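Local coordinates for protein pid-3 (Caenorhabditis elegans, PDB 7OCX) that takes part in piRNA biogenesis within the PETISCO complex, where its RNA recognition motif domain pairs with the one of TOFU-6, at residues B[27-32]-B[39-44]. Residues are numbered along the deposited sequence; the frame is centred on the assembly and turned at random.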
# COMPACT_ATOMS: atom_id res chain seq x y z
N PHE B 27 -10.00 0.27 -1.39
CA PHE B 27 -8.69 -0.16 -1.80
C PHE B 27 -7.61 0.74 -1.22
O PHE B 27 -6.53 0.27 -0.85
CB PHE B 27 -8.62 -0.15 -3.32
CG PHE B 27 -9.43 -1.23 -3.97
CD1 PHE B 27 -9.12 -2.55 -3.78
CD2 PHE B 27 -10.48 -0.92 -4.78
CE1 PHE B 27 -9.82 -3.54 -4.41
CE2 PHE B 27 -11.20 -1.92 -5.42
CZ PHE B 27 -10.86 -3.23 -5.23
N GLY B 28 -7.88 2.04 -1.13
CA GLY B 28 -6.90 2.95 -0.58
C GLY B 28 -6.64 2.71 0.89
O GLY B 28 -5.50 2.86 1.36
N ILE B 29 -7.68 2.34 1.64
CA ILE B 29 -7.52 1.97 3.05
C ILE B 29 -6.67 0.72 3.15
O ILE B 29 -5.75 0.64 3.96
CB ILE B 29 -8.91 1.80 3.70
CG1 ILE B 29 -9.67 3.14 3.71
CG2 ILE B 29 -8.77 1.23 5.12
CD1 ILE B 29 -11.11 3.00 4.02
N ALA B 30 -6.91 -0.27 2.28
CA ALA B 30 -6.06 -1.45 2.27
C ALA B 30 -4.60 -1.09 1.98
O ALA B 30 -3.68 -1.70 2.55
CB ALA B 30 -6.59 -2.47 1.27
N GLN B 31 -4.37 -0.13 1.07
CA GLN B 31 -3.02 0.29 0.75
C GLN B 31 -2.31 0.89 1.97
O GLN B 31 -1.09 0.72 2.13
CB GLN B 31 -3.03 1.26 -0.44
CG GLN B 31 -3.46 0.59 -1.77
CD GLN B 31 -3.59 1.60 -2.91
OE1 GLN B 31 -4.17 2.67 -2.71
NE2 GLN B 31 -3.18 1.22 -4.11
N LEU B 32 -3.04 1.59 2.84
CA LEU B 32 -2.45 2.12 4.07
C LEU B 32 -1.87 1.01 4.95
O LEU B 32 -0.92 1.23 5.72
CB LEU B 32 -3.47 2.90 4.87
CG LEU B 32 -4.08 4.18 4.28
CD1 LEU B 32 -5.18 4.69 5.22
CD2 LEU B 32 -2.97 5.17 4.08
N ASN B 39 -8.97 -8.86 4.51
CA ASN B 39 -10.05 -9.70 4.01
C ASN B 39 -11.38 -8.98 3.91
O ASN B 39 -12.30 -9.50 3.28
CB ASN B 39 -10.22 -10.92 4.90
CG ASN B 39 -9.08 -11.86 4.77
OD1 ASN B 39 -8.53 -12.04 3.68
ND2 ASN B 39 -8.69 -12.46 5.88
N GLY B 40 -11.51 -7.82 4.53
CA GLY B 40 -12.77 -7.12 4.42
C GLY B 40 -12.65 -5.74 5.02
O GLY B 40 -11.86 -5.54 5.94
N ILE B 41 -13.39 -4.78 4.50
CA ILE B 41 -13.37 -3.43 5.03
C ILE B 41 -14.79 -2.91 5.06
O ILE B 41 -15.50 -2.98 4.06
CB ILE B 41 -12.49 -2.47 4.20
CG1 ILE B 41 -11.05 -2.97 4.15
CG2 ILE B 41 -12.60 -1.07 4.79
CD1 ILE B 41 -10.11 -2.11 3.29
N THR B 42 -15.18 -2.36 6.21
CA THR B 42 -16.46 -1.67 6.37
C THR B 42 -16.18 -0.20 6.66
O THR B 42 -15.65 0.14 7.72
CB THR B 42 -17.29 -2.30 7.48
OG1 THR B 42 -17.54 -3.67 7.18
CG2 THR B 42 -18.61 -1.58 7.62
N ILE B 43 -16.54 0.67 5.73
CA ILE B 43 -16.39 2.10 5.94
C ILE B 43 -17.42 2.57 6.96
O ILE B 43 -18.59 2.15 6.93
CB ILE B 43 -16.50 2.84 4.59
CG1 ILE B 43 -15.21 2.62 3.79
CG2 ILE B 43 -16.73 4.33 4.78
CD1 ILE B 43 -15.20 3.22 2.39
N THR B 44 -16.97 3.41 7.88
CA THR B 44 -17.81 3.91 8.98
C THR B 44 -17.86 5.42 8.98
O THR B 44 -18.46 6.01 9.88
CB THR B 44 -17.28 3.41 10.32
OG1 THR B 44 -15.98 3.97 10.56
CG2 THR B 44 -17.18 1.89 10.32
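Ile41 sends its CD1 methyl up against the helix at Ile29 and Ala30, in the packing of an RNA recognition motif (RRM) where the first helix, 26-32, lies over the edge strand 38-45 of the antiparallel sheet. Ile41 CD1 lies 4.0 Å from Ile29 CG2 and 4.1 Å from Ala30 CB. Ile41 CD1 is also 3.8 Å from Ala30 N, so it meets the helix backbone as well as the two side chains. The extended Ile41 chain makes this reach possible: CG1 stands anti to its own carbonyl carbon, and chi2 of 177° extends the chain so that CD1 ends against Ile29 and Ala30. Ile29 works in two directions, with CG2 turned to Ile41 while CD1 goes to the exposed end of the contact and meets Ile43 CG1. No hydrogen bond joins the two segments, whose axes pass 9.4 Å apart at 117°; the side-chain contacts are all apolar.

One shell out, Ala49 of strand 48-53 touches both Ile29 and Ile41, and Tyr20 packs on Ile29 from a loop. Just before Ile41 in the strand, Asn39 and Gly40 both face Ala52, a classic beta bulge. The helix also faces the second subunit, another copy of this protein: Ala30 packs on Phe27 of that subunit, while Ala30 O accepts a hydrogen bond from NE2 of Gln31 in the same neighbour.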